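Putative amidohydrolase (PDB 3FEQ) probably acts as a zinc-dependent prolidase of the amidohydrolase superfamily, hydrolysing dipeptides that carry proline at the carboxyl end. Local coordinates at residues Val246-His251 / Gly267-Pro272; Lys261-His266 / Ala314-Gly319; Met318-Asp323 / Gly334-Arg339. One frame throughout, in Å; residues are numbered along the deposited sequence.

Contact 1 of 3, residues Val246-His251 / Gly267-Pro272; sequences VRTIEH and GAFVVP. With ZN (zinc ion), chain V.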
ATOM      1  N   VAL C 246      21.196  12.324  27.642  1.00 32.59           N
ATOM      2  CA  VAL C 246      20.270  11.471  28.381  1.00 36.73           C
ATOM      3  C   VAL C 246      20.455  11.695  29.872  1.00 39.81           C
ATOM      4  O   VAL C 246      21.558  11.952  30.328  1.00 50.87           O
ATOM      5  CB  VAL C 246      20.432   9.985  28.037  1.00 34.47           C
ATOM      6  CG1 VAL C 246      20.535   9.808  26.534  1.00 30.69           C
ATOM      7  CG2 VAL C 246      21.628   9.390  28.744  1.00 32.81           C
ATOM      8  N   ARG C 247      19.358  11.667  30.618  1.00 41.49           N
ATOM      9  CA  ARG C 247      19.377  12.100  32.003  1.00 31.09           C
ATOM     10  C   ARG C 247      19.676  10.952  32.970  1.00 38.47           C
ATOM     11  O   ARG C 247      20.389  11.137  33.955  1.00 45.83           O
ATOM     12  CB  ARG C 247      18.059  12.777  32.359  1.00 26.93           C
ATOM     13  CG  ARG C 247      18.034  13.411  33.743  1.00 31.69           C
ATOM     14  CD  ARG C 247      16.862  14.361  33.892  1.00 32.32           C
ATOM     15  NE  ARG C 247      16.586  14.653  35.290  1.00 25.59           N
ATOM     16  CZ  ARG C 247      15.736  13.962  36.034  1.00 35.61           C
ATOM     17  NH1 ARG C 247      15.080  12.934  35.510  1.00 54.72           N
ATOM     18  NH2 ARG C 247      15.552  14.284  37.304  1.00 28.65           N
ATOM     19  N   THR C 248      19.105   9.778  32.722  1.00 31.07           N
ATOM     20  CA  THR C 248      19.381   8.641  33.579  1.00 30.94           C
ATOM     21  C   THR C 248      19.886   7.466  32.769  1.00 32.09           C
ATOM     22  O   THR C 248      19.515   7.282  31.615  1.00 26.39           O
ATOM     23  CB  THR C 248      18.163   8.216  34.433  1.00 33.67           C
ATOM     24  OG1 THR C 248      17.381   7.254  33.720  1.00 41.91           O
ATOM     25  CG2 THR C 248      17.296   9.408  34.782  1.00 23.27           C
ATOM     26  N   ILE C 249      20.773   6.691  33.377  1.00 38.44           N
ATOM     27  CA  ILE C 249      21.399   5.559  32.716  1.00 32.13           C
ATOM     28  C   ILE C 249      20.979   4.334  33.480  1.00 28.88           C
ATOM     29  O   ILE C 249      21.000   4.340  34.704  1.00 34.84           O
ATOM     30  CB  ILE C 249      22.919   5.671  32.794  1.00 33.18           C
ATOM     31  CG1 ILE C 249      23.411   6.819  31.914  1.00 40.71           C
ATOM     32  CG2 ILE C 249      23.574   4.357  32.415  1.00 36.07           C
ATOM     33  CD1 ILE C 249      23.294   6.560  30.416  1.00 30.42           C
ATOM     34  N   GLU C 250      20.526   3.313  32.760  1.00 40.09           N
ATOM     35  CA  GLU C 250      20.014   2.092  33.381  1.00 38.30           C
ATOM     36  C   GLU C 250      21.095   1.025  33.415  1.00 36.96           C
ATOM     37  O   GLU C 250      21.866   0.883  32.466  1.00 42.38           O
ATOM     38  CB  GLU C 250      18.772   1.579  32.643  1.00 40.26           C
ATOM     39  CG  GLU C 250      17.684   2.629  32.423  1.00 49.72           C
ATOM     40  CD  GLU C 250      17.205   3.282  33.719  1.00 64.70           C
ATOM     41  OE1 GLU C 250      16.500   2.609  34.503  1.00 68.78           O
ATOM     42  OE2 GLU C 250      17.499   4.481  33.939  1.00 64.70           O
ATOM     43  N   HIS C 251      21.141   0.272  34.510  1.00 41.42           N
ATOM     44  CA  HIS C 251      22.161  -0.763  34.732  1.00 45.28           C
ATOM     45  C   HIS C 251      23.544  -0.165  34.927  1.00 44.57           C
ATOM     46  O   HIS C 251      23.947   0.144  36.052  1.00 54.89           O
ATOM     47  CB  HIS C 251      22.188  -1.772  33.588  1.00 47.33           C
ATOM     48  CG  HIS C 251      20.833  -2.144  33.083  1.00 34.58           C
ATOM     49  ND1 HIS C 251      19.976  -2.948  33.797  1.00 38.56           N
ATOM     50  CD2 HIS C 251      20.179  -1.802  31.951  1.00 30.12           C
ATOM     51  CE1 HIS C 251      18.858  -3.110  33.111  1.00 59.75           C
ATOM     52  NE2 HIS C 251      18.956  -2.422  31.987  1.00 58.30           N
ATOM     53  N   GLY C 267      25.290  15.891  35.411  1.00 46.08           N
ATOM     54  CA  GLY C 267      24.155  15.813  36.323  1.00 43.87           C
ATOM     55  C   GLY C 267      23.239  14.653  35.992  1.00 49.48           C
ATOM     56  O   GLY C 267      22.041  14.683  36.284  1.00 51.57           O
ATOM     57  N   ALA C 268      23.825  13.615  35.406  1.00 43.41           N
ATOM     58  CA  ALA C 268      23.114  12.414  35.018  1.00 30.01           C
ATOM     59  C   ALA C 268      23.046  11.385  36.147  1.00 38.06           C
ATOM     60  O   ALA C 268      24.020  11.168  36.853  1.00 42.46           O
ATOM     61  CB  ALA C 268      23.772  11.820  33.821  1.00 21.69           C
ATOM     62  N   PHE C 269      21.907  10.715  36.273  1.00 35.95           N
ATOM     63  CA  PHE C 269      21.707   9.711  37.307  1.00 31.81           C
ATOM     64  C   PHE C 269      22.070   8.315  36.797  1.00 36.92           C
ATOM     65  O   PHE C 269      22.286   8.120  35.606  1.00 46.04           O
ATOM     66  CB  PHE C 269      20.250   9.736  37.774  1.00 38.94           C
ATOM     67  CG  PHE C 269      19.792  11.079  38.281  1.00 42.38           C
ATOM     68  CD1 PHE C 269      19.530  11.271  39.627  1.00 36.70           C
ATOM     69  CD2 PHE C 269      19.620  12.154  37.408  1.00 46.94           C
ATOM     70  CE1 PHE C 269      19.138  12.513  40.093  1.00 40.06           C
ATOM     71  CE2 PHE C 269      19.215  13.403  37.877  1.00 34.74           C
ATOM     72  CZ  PHE C 269      18.979  13.581  39.213  1.00 36.68           C
ATOM     73  N   VAL C 270      22.161   7.350  37.710  1.00 37.82           N
ATOM     74  CA  VAL C 270      22.282   5.926  37.351  1.00 40.69           C
ATOM     75  C   VAL C 270      21.249   5.114  38.113  1.00 38.12           C
ATOM     76  O   VAL C 270      20.913   5.440  39.245  1.00 46.41           O
ATOM     77  CB  VAL C 270      23.651   5.340  37.740  1.00 40.60           C
ATOM     78  CG1 VAL C 270      23.898   4.030  37.017  1.00 27.76           C
ATOM     79  CG2 VAL C 270      24.742   6.302  37.418  1.00 52.89           C
ATOM     80  N   VAL C 271      20.736   4.056  37.501  1.00 31.75           N
ATOM     81  CA  VAL C 271      19.842   3.149  38.212  1.00 30.87           C
ATOM     82  C   VAL C 271      20.372   1.751  38.001  1.00 32.53           C
ATOM     83  O   VAL C 271      20.115   1.139  36.974  1.00 42.05           O
ATOM     84  CB  VAL C 271      18.372   3.248  37.717  1.00 20.02           C
ATOM     85  CG1 VAL C 271      17.495   2.400  38.547  1.00 30.25           C
ATOM     86  CG2 VAL C 271      17.869   4.664  37.793  1.00 23.32           C
ATOM     87  N   PRO C 272      21.243   1.295  38.905  1.00 40.97           N
ATOM     88  CA  PRO C 272      21.722  -0.088  38.856  1.00 35.90           C
ATOM     89  C   PRO C 272      20.578  -1.036  39.146  1.00 40.11           C
ATOM     90  O   PRO C 272      19.622  -0.653  39.809  1.00 49.79           O
ATOM     91  CB  PRO C 272      22.736  -0.138  39.992  1.00 27.47           C
ATOM     92  CG  PRO C 272      23.183   1.304  40.169  1.00 36.26           C
ATOM     93  CD  PRO C 272      21.930   2.086  39.942  1.00 44.20           C
TER
HETATM   94 ZN    ZN V 426      17.433  -2.537  30.174  0.50 38.19          ZN

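Contact 2 of 3, residues Lys261-His266 / Ala314-Gly319; sequences KLMHEH and AGVKMG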
ATOM      1  N   LYS C 261      32.785  10.127  35.893  1.00 51.99           N
ATOM      2  CA  LYS C 261      33.140  11.523  36.090  1.00 57.95           C
ATOM      3  C   LYS C 261      32.329  12.398  35.138  1.00 49.74           C
ATOM      4  O   LYS C 261      31.776  13.413  35.548  1.00 46.52           O
ATOM      5  CB  LYS C 261      34.640  11.715  35.846  1.00 65.91           C
ATOM      6  CG  LYS C 261      35.415  12.575  36.870  1.00 74.96           C
ATOM      7  CD  LYS C 261      36.775  13.038  36.285  1.00 76.57           C
ATOM      8  CE  LYS C 261      37.938  13.101  37.277  1.00 80.75           C
ATOM      9  NZ  LYS C 261      38.305  14.490  37.662  1.00 75.90           N
ATOM     10  N   LEU C 262      32.210  11.960  33.885  1.00 52.48           N
ATOM     11  CA  LEU C 262      31.393  12.657  32.882  1.00 47.70           C
ATOM     12  C   LEU C 262      29.920  12.705  33.260  1.00 43.02           C
ATOM     13  O   LEU C 262      29.249  13.705  33.033  1.00 48.36           O
ATOM     14  CB  LEU C 262      31.535  11.991  31.522  1.00 46.34           C
ATOM     15  CG  LEU C 262      30.887  12.686  30.329  1.00 47.40           C
ATOM     16  CD1 LEU C 262      31.603  13.993  30.023  1.00 57.56           C
ATOM     17  CD2 LEU C 262      30.948  11.755  29.140  1.00 49.80           C
ATOM     18  N   MET C 263      29.430  11.616  33.838  1.00 44.38           N
ATOM     19  CA  MET C 263      28.068  11.547  34.340  1.00 41.06           C
ATOM     20  C   MET C 263      27.808  12.543  35.461  1.00 46.37           C
ATOM     21  O   MET C 263      26.802  13.252  35.446  1.00 43.93           O
ATOM     22  CB  MET C 263      27.749  10.129  34.809  1.00 41.50           C
ATOM     23  CG  MET C 263      26.678   9.451  33.986  1.00 47.00           C
ATOM     24  SD  MET C 263      26.364   7.754  34.475  1.00 39.04           S
ATOM     25  CE  MET C 263      28.041   7.155  34.480  1.00 43.29           C
ATOM     26  N   HIS C 264      28.716  12.602  36.434  1.00 53.11           N
ATOM     27  CA  HIS C 264      28.591  13.549  37.543  1.00 50.98           C
ATOM     28  C   HIS C 264      28.579  14.984  37.039  1.00 47.55           C
ATOM     29  O   HIS C 264      27.813  15.811  37.512  1.00 50.86           O
ATOM     30  CB  HIS C 264      29.725  13.357  38.543  1.00 55.19           C
ATOM     31  CG  HIS C 264      29.879  14.495  39.504  1.00 59.74           C
ATOM     32  ND1 HIS C 264      28.931  14.792  40.461  1.00 61.75           N
ATOM     33  CD2 HIS C 264      30.859  15.418  39.644  1.00 49.25           C
ATOM     34  CE1 HIS C 264      29.333  15.837  41.163  1.00 56.83           C
ATOM     35  NE2 HIS C 264      30.500  16.235  40.687  1.00 48.51           N
ATOM     36  N   GLU C 265      29.408  15.257  36.044  1.00 47.37           N
ATOM     37  CA  GLU C 265      29.538  16.590  35.483  1.00 56.15           C
ATOM     38  C   GLU C 265      28.246  17.061  34.831  1.00 50.99           C
ATOM     39  O   GLU C 265      27.808  18.184  35.026  1.00 55.08           O
ATOM     40  CB  GLU C 265      30.650  16.587  34.441  1.00 61.47           C
ATOM     41  CG  GLU C 265      31.622  17.730  34.548  1.00 74.30           C
ATOM     42  CD  GLU C 265      32.938  17.391  33.885  1.00 99.29           C
ATOM     43  OE1 GLU C 265      33.143  16.196  33.580  1.00105.86           O
ATOM     44  OE2 GLU C 265      33.778  18.304  33.697  1.00112.60           O
ATOM     45  N   HIS C 266      27.644  16.196  34.038  1.00 53.16           N
ATOM     46  CA  HIS C 266      26.422  16.543  33.346  1.00 53.57           C
ATOM     47  C   HIS C 266      25.174  16.480  34.228  1.00 50.29           C
ATOM     48  O   HIS C 266      24.108  16.927  33.822  1.00 51.92           O
ATOM     49  CB  HIS C 266      26.241  15.624  32.148  1.00 60.86           C
ATOM     50  CG  HIS C 266      27.067  16.006  30.965  1.00 62.85           C
ATOM     51  ND1 HIS C 266      28.371  15.589  30.802  1.00 65.48           N
ATOM     52  CD2 HIS C 266      26.769  16.754  29.878  1.00 55.73           C
ATOM     53  CE1 HIS C 266      28.839  16.060  29.661  1.00 65.82           C
ATOM     54  NE2 HIS C 266      27.888  16.769  29.081  1.00 63.94           N
ATOM     55  N   ALA C 314      32.772   8.995  42.123  1.00 56.87           N
ATOM     56  CA  ALA C 314      32.613  10.124  41.218  1.00 51.98           C
ATOM     57  C   ALA C 314      31.430  11.018  41.611  1.00 52.53           C
ATOM     58  O   ALA C 314      31.237  12.094  41.038  1.00 53.38           O
ATOM     59  CB  ALA C 314      32.484   9.648  39.786  1.00 51.47           C
ATOM     60  N   GLY C 315      30.663  10.585  42.607  1.00 43.38           N
ATOM     61  CA  GLY C 315      29.536  11.367  43.090  1.00 50.91           C
ATOM     62  C   GLY C 315      28.431  11.475  42.058  1.00 53.96           C
ATOM     63  O   GLY C 315      27.972  12.570  41.728  1.00 54.04           O
ATOM     64  N   VAL C 316      28.023  10.327  41.535  1.00 52.26           N
ATOM     65  CA  VAL C 316      26.900  10.251  40.623  1.00 47.41           C
ATOM     66  C   VAL C 316      25.711   9.675  41.368  1.00 44.47           C
ATOM     67  O   VAL C 316      25.786   8.540  41.854  1.00 44.50           O
ATOM     68  CB  VAL C 316      27.222   9.299  39.466  1.00 51.26           C
ATOM     69  CG1 VAL C 316      26.133   9.361  38.423  1.00 50.87           C
ATOM     70  CG2 VAL C 316      28.560   9.643  38.860  1.00 40.03           C
ATOM     71  N   LYS C 317      24.618  10.434  41.442  1.00 34.07           N
ATOM     72  CA  LYS C 317      23.390   9.958  42.114  1.00 44.16           C
ATOM     73  C   LYS C 317      22.878   8.575  41.644  1.00 44.03           C
ATOM     74  O   LYS C 317      22.797   8.300  40.448  1.00 43.95           O
ATOM     75  CB  LYS C 317      22.266  11.003  42.033  1.00 40.76           C
ATOM     76  CG  LYS C 317      22.345  12.109  43.086  1.00 44.54           C
ATOM     77  CD  LYS C 317      22.805  13.424  42.485  1.00 50.04           C
ATOM     78  CE  LYS C 317      21.621  14.350  42.237  1.00 57.94           C
ATOM     79  NZ  LYS C 317      21.798  15.208  41.024  1.00 56.84           N
ATOM     80  N   MET C 318      22.534   7.717  42.602  1.00 44.63           N
ATOM     81  CA  MET C 318      22.061   6.361  42.319  1.00 43.79           C
ATOM     82  C   MET C 318      20.624   6.134  42.767  1.00 39.87           C
ATOM     83  O   MET C 318      20.298   6.318  43.932  1.00 49.87           O
ATOM     84  CB  MET C 318      22.948   5.339  43.014  1.00 37.07           C
ATOM     85  CG  MET C 318      24.240   5.111  42.323  1.00 39.29           C
ATOM     86  SD  MET C 318      25.267   4.016  43.288  1.00 42.35           S
ATOM     87  CE  MET C 318      26.242   5.217  44.205  1.00 49.07           C
ATOM     88  N   GLY C 319      19.778   5.686  41.849  1.00 41.52           N
ATOM     89  CA  GLY C 319      18.397   5.341  42.183  1.00 39.52           C
ATOM     90  C   GLY C 319      18.215   3.849  42.318  1.00 33.14           C
ATOM     91  O   GLY C 319      18.996   3.068  41.804  1.00 38.25           O
TER

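Contact 3 of 3, residues Met318-Asp323 / Gly334-Arg339; sequences MGFGSD and GEFRIR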
ATOM      1  N   MET C 318      22.534   7.717  42.602  1.00 44.63           N
ATOM      2  CA  MET C 318      22.061   6.361  42.319  1.00 43.79           C
ATOM      3  C   MET C 318      20.624   6.134  42.767  1.00 39.87           C
ATOM      4  O   MET C 318      20.298   6.318  43.932  1.00 49.87           O
ATOM      5  CB  MET C 318      22.948   5.339  43.014  1.00 37.07           C
ATOM      6  CG  MET C 318      24.240   5.111  42.323  1.00 39.29           C
ATOM      7  SD  MET C 318      25.267   4.016  43.288  1.00 42.35           S
ATOM      8  CE  MET C 318      26.242   5.217  44.205  1.00 49.07           C
ATOM      9  N   GLY C 319      19.778   5.686  41.849  1.00 41.52           N
ATOM     10  CA  GLY C 319      18.397   5.341  42.183  1.00 39.52           C
ATOM     11  C   GLY C 319      18.215   3.849  42.318  1.00 33.14           C
ATOM     12  O   GLY C 319      18.996   3.068  41.804  1.00 38.25           O
ATOM     13  N   PHE C 320      17.173   3.454  43.023  1.00 41.25           N
ATOM     14  CA  PHE C 320      16.816   2.050  43.162  1.00 40.12           C
ATOM     15  C   PHE C 320      16.250   1.523  41.846  1.00 37.13           C
ATOM     16  O   PHE C 320      15.405   2.160  41.233  1.00 39.64           O
ATOM     17  CB  PHE C 320      15.761   1.942  44.260  1.00 31.25           C
ATOM     18  CG  PHE C 320      15.477   0.548  44.707  1.00 47.15           C
ATOM     19  CD1 PHE C 320      16.127   0.021  45.807  1.00 47.36           C
ATOM     20  CD2 PHE C 320      14.486  -0.210  44.086  1.00 42.53           C
ATOM     21  CE1 PHE C 320      15.825  -1.254  46.252  1.00 49.38           C
ATOM     22  CE2 PHE C 320      14.184  -1.477  44.524  1.00 31.96           C
ATOM     23  CZ  PHE C 320      14.853  -2.003  45.605  1.00 45.44           C
ATOM     24  N   GLY C 321      16.706   0.351  41.421  1.00 41.68           N
ATOM     25  CA  GLY C 321      16.008  -0.397  40.369  1.00 41.02           C
ATOM     26  C   GLY C 321      16.127  -1.897  40.538  1.00 38.64           C
ATOM     27  O   GLY C 321      17.098  -2.385  41.097  1.00 41.31           O
ATOM     28  N   SER C 322      15.156  -2.642  40.027  1.00 42.32           N
ATOM     29  CA  SER C 322      15.217  -4.094  40.131  1.00 38.64           C
ATOM     30  C   SER C 322      15.278  -4.837  38.793  1.00 46.97           C
ATOM     31  O   SER C 322      16.152  -5.691  38.601  1.00 48.28           O
ATOM     32  CB  SER C 322      14.076  -4.609  40.987  1.00 34.96           C
ATOM     33  OG  SER C 322      12.961  -3.755  40.864  1.00 44.12           O
ATOM     34  N   ASP C 323      14.347  -4.520  37.890  1.00 49.27           N
ATOM     35  CA  ASP C 323      14.331  -5.050  36.523  1.00 46.13           C
ATOM     36  C   ASP C 323      14.121  -6.558  36.515  1.00 45.63           C
ATOM     37  O   ASP C 323      14.701  -7.265  35.705  1.00 51.80           O
ATOM     38  CB  ASP C 323      15.628  -4.685  35.784  1.00 50.03           C
ATOM     39  CG  ASP C 323      15.519  -4.819  34.265  1.00 59.66           C
ATOM     40  OD1 ASP C 323      14.497  -4.403  33.677  1.00 65.05           O
ATOM     41  OD2 ASP C 323      16.496  -5.293  33.649  1.00 59.94           O
ATOM     42  N   GLY C 334      15.156  -7.452  47.789  1.00 48.46           N
ATOM     43  CA  GLY C 334      16.535  -7.868  47.988  1.00 43.68           C
ATOM     44  C   GLY C 334      17.565  -6.869  47.511  1.00 44.55           C
ATOM     45  O   GLY C 334      18.693  -6.867  48.000  1.00 51.14           O
ATOM     46  N   GLU C 335      17.180  -6.010  46.568  1.00 41.38           N
ATOM     47  CA  GLU C 335      18.084  -4.989  46.040  1.00 47.56           C
ATOM     48  C   GLU C 335      18.545  -4.001  47.124  1.00 43.96           C
ATOM     49  O   GLU C 335      19.653  -3.479  47.061  1.00 39.45           O
ATOM     50  CB  GLU C 335      17.459  -4.277  44.830  1.00 44.42           C
ATOM     51  CG  GLU C 335      18.247  -3.078  44.274  1.00 52.88           C
ATOM     52  CD  GLU C 335      19.384  -3.460  43.334  1.00 61.10           C
ATOM     53  OE1 GLU C 335      20.319  -2.644  43.173  1.00 65.94           O
ATOM     54  OE2 GLU C 335      19.345  -4.562  42.750  1.00 61.36           O
ATOM     55  N   PHE C 336      17.713  -3.796  48.139  1.00 44.53           N
ATOM     56  CA  PHE C 336      18.105  -3.046  49.325  1.00 42.75           C
ATOM     57  C   PHE C 336      19.336  -3.636  50.010  1.00 49.94           C
ATOM     58  O   PHE C 336      20.286  -2.911  50.314  1.00 47.07           O
ATOM     59  CB  PHE C 336      16.957  -2.991  50.328  1.00 46.09           C
ATOM     60  CG  PHE C 336      15.952  -1.915  50.042  1.00 50.97           C
ATOM     61  CD1 PHE C 336      16.321  -0.574  50.043  1.00 47.97           C
ATOM     62  CD2 PHE C 336      14.633  -2.238  49.790  1.00 34.46           C
ATOM     63  CE1 PHE C 336      15.378   0.429  49.775  1.00 48.40           C
ATOM     64  CE2 PHE C 336      13.695  -1.244  49.531  1.00 38.05           C
ATOM     65  CZ  PHE C 336      14.064   0.087  49.537  1.00 40.64           C
ATOM     66  N   ARG C 337      19.328  -4.944  50.256  1.00 45.86           N
ATOM     67  CA  ARG C 337      20.455  -5.568  50.947  1.00 50.73           C
ATOM     68  C   ARG C 337      21.748  -5.511  50.136  1.00 54.64           C
ATOM     69  O   ARG C 337      22.800  -5.168  50.663  1.00 55.98           O
ATOM     70  CB  ARG C 337      20.139  -7.001  51.375  1.00 50.00           C
ATOM     71  CG  ARG C 337      20.900  -7.450  52.631  1.00 61.47           C
ATOM     72  CD  ARG C 337      19.988  -8.107  53.665  1.00 62.48           C
ATOM     73  NE  ARG C 337      20.046  -9.556  53.553  1.00 87.52           N
ATOM     74  CZ  ARG C 337      19.303 -10.285  52.721  1.00103.59           C
ATOM     75  NH1 ARG C 337      18.397  -9.710  51.935  1.00 97.81           N
ATOM     76  NH2 ARG C 337      19.459 -11.604  52.685  1.00113.48           N
ATOM     77  N   ILE C 338      21.646  -5.799  48.843  1.00 55.91           N
ATOM     78  CA  ILE C 338      22.786  -5.732  47.936  1.00 51.13           C
ATOM     79  C   ILE C 338      23.433  -4.357  47.976  1.00 52.87           C
ATOM     80  O   ILE C 338      24.656  -4.228  48.059  1.00 57.67           O
ATOM     81  CB  ILE C 338      22.363  -6.077  46.503  1.00 41.97           C
ATOM     82  CG1 ILE C 338      21.805  -7.494  46.470  1.00 50.19           C
ATOM     83  CG2 ILE C 338      23.526  -5.973  45.551  1.00 31.37           C
ATOM     84  CD1 ILE C 338      21.079  -7.832  45.199  1.00 54.94           C
ATOM     85  N   ARG C 339      22.604  -3.328  47.968  1.00 49.28           N
ATOM     86  CA  ARG C 339      23.118  -1.974  47.975  1.00 58.05           C
ATOM     87  C   ARG C 339      23.634  -1.545  49.343  1.00 58.20           C
ATOM     88  O   ARG C 339      24.603  -0.789  49.437  1.00 56.04           O
ATOM     89  CB  ARG C 339      22.060  -1.010  47.470  1.00 48.91           C
ATOM     90  CG  ARG C 339      21.735  -1.240  46.041  1.00 50.02           C
ATOM     91  CD  ARG C 339      21.174  -0.008  45.459  1.00 62.94           C
ATOM     92  NE  ARG C 339      20.658  -0.250  44.129  1.00 56.14           N
ATOM     93  CZ  ARG C 339      20.523   0.699  43.219  1.00 57.23           C
ATOM     94  NH1 ARG C 339      20.898   1.939  43.492  1.00 65.26           N
ATOM     95  NH2 ARG C 339      20.009   0.406  42.040  1.00 73.09           N
TER

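Contact 1 of 3, residues Val246-His251 / Gly267-Pro272
Phe269 N donates to Arg247 O at 2.8 Å, the first rung of a parallel backbone ladder. Ile249 then bonds in both directions, its N to Phe269 O at 3.0 Å and its O accepting from Val271 N. His251 N closes the series on Val271 O at 2.8 Å. The register is therefore continuous, with Thr248 opposite Phe269, Ile249 opposite Val270 and Glu250 opposite Val271.

Such pairing is what a beta-alpha-beta unit produces: strand 248-254 passes through helix 257-266 and returns as strand 269-271, two neighbouring strands of the TIM barrel of the amidohydrolase family. Gly267, with positive phi, is the C' residue of the Schellman motif that ends the helix and lets the chain start back along the sheet.

Side-chain packing divides between the two faces. Ile249 and Val270 share one, where Met263 of the intervening helix packs on both; Thr248, Phe269, Glu250 and Val271 share the other. Beside Phe269 runs the extended chain of Arg247 (CG anti to N, chi1 -173°), which lays one guanidinium face over the ring's CE2 atom. Arg247 NH2 is 3.8 Å from Phe269 CE2, and the two planes are 54° apart. The NH groups of Arg247 are bound by the carbonyls of Glu358 and Ile359.

Polar and metal interactions run from Thr248 to His251. Bent at chi2 (-56°), Glu250 places its carboxylate beside Val271, and Glu250 OE1 is 3.8 Å from Val271 CB. Glu250 OE2 accepts from Thr248 OG1 at 2.8 Å and forms a salt bridge with Arg106, while OE1 meets His65 ND1. His251 NE2 binds a zinc ion at 2.4 Å, together with His231, and its ND1 is hydrogen-bonded to Thr273 OG1, which probably helps fix the rotation of the ring.

Contact 2 of 3, residues Lys261-His266 / Ala314-Gly319
His264 of helix 257-266 turns its imidazole onto the backbone of Ala314 and Gly315, where helix 302-314 comes to its end. Gly315, at positive phi, closes that helix with a Schellman motif, and the contact joins two helices of the outer layer of the TIM barrel through this turn.

The polar part rests on one ring. The His264 side chain swings to the carbonyl side of its own backbone, opposite the N (chi1 165°), and so reaches across to the turn, where ND1 gives a weak hydrogen bond to Gly315 O at 2.7 Å, bent to 122° at the hydrogen. Ala314 O lies over one face of the same imidazole, 3.2 Å from His264 CG, so two successive carbonyls meet one ring, of which only Gly315 O is bonded.

Apolar contacts fill in beside it. Val316 forks over the helix: CG1 packs on Met263 CB at 4.0 Å, and CG2 on His264 CB at 3.9 Å. One turn back along the helix, Ala314 sets its methyl against the backbone of Lys261, with Ala314 CB 3.9 Å from Lys261 N.

Contact 3 of 3, residues Met318-Asp323 / Gly334-Arg339
Phe320 extends its ring between Glu335 and Phe336 of helix 335-340. A chi1 of -169° turns the ring away from its own backbone N and carries it out from the loop to the helix, even though the CB bond does not itself point there. Glu335 CG sits over one face, 4.0 Å from the ring centroid and offset toward the rim, in a CH-pi contact. The Phe336 ring is met obliquely, with centroids 4.6 Å apart and planes at 41°: Phe320 CE1 lies above the centre of Phe336, while Phe336 N approaches the edge of the Phe320 ring.

Glu335 does two jobs because its chain is bent at chi2 (82°). The aliphatic part covers Phe320, sliding past it in the opposite direction, and the carboxylate stands nearly at right angles to the ring. From there OE1 uses its anti lone pair to take Arg339 NE at 2.6 Å, a salt bridge one helical turn apart and close to the guanidinium plane.

Arg339, extended from CG to NE, is thereby steadied as it reaches Gly319 O. Both terminal nitrogens share that carbonyl in a weak fork, NH1 at 2.8 Å and NH2 at 2.9 Å, and Phe320 CA covers part of one guanidinium face.

Around this buried interface, Glu335 OE2 accepts from Val275 N in the first turn of helix 274-282, a helix end that would probably favour the negative charge. Phe336 meets Phe61 of strand 56-66 edge-to-face, and Phe320 pairs its backbone with Cys64 of that same strand.

In the fold
The three contacts follow one sector of the barrel from its outer layer to the metal centre. Contacts 1 and 2, about 8 Å apart between centres, are joined by Val270, whose N bonds to Lys317 O at 3.0 Å and whose O accepts from Gly319 N at 2.9 Å. Residues 314-319 thus run on beside strand 269-271 and overlap 318-323 at Met318 and Gly319, though the centres of contacts 2 and 3 are about 17 Å apart. Contacts 1 and 3, centres about 14 Å apart, touch where Val271 CG1 lies 3.4 Å from Phe320 O. The loop ends at Asp323, which with His65 and His67 forms one zinc site; contact 1 delivers His251 to the other, beside His231.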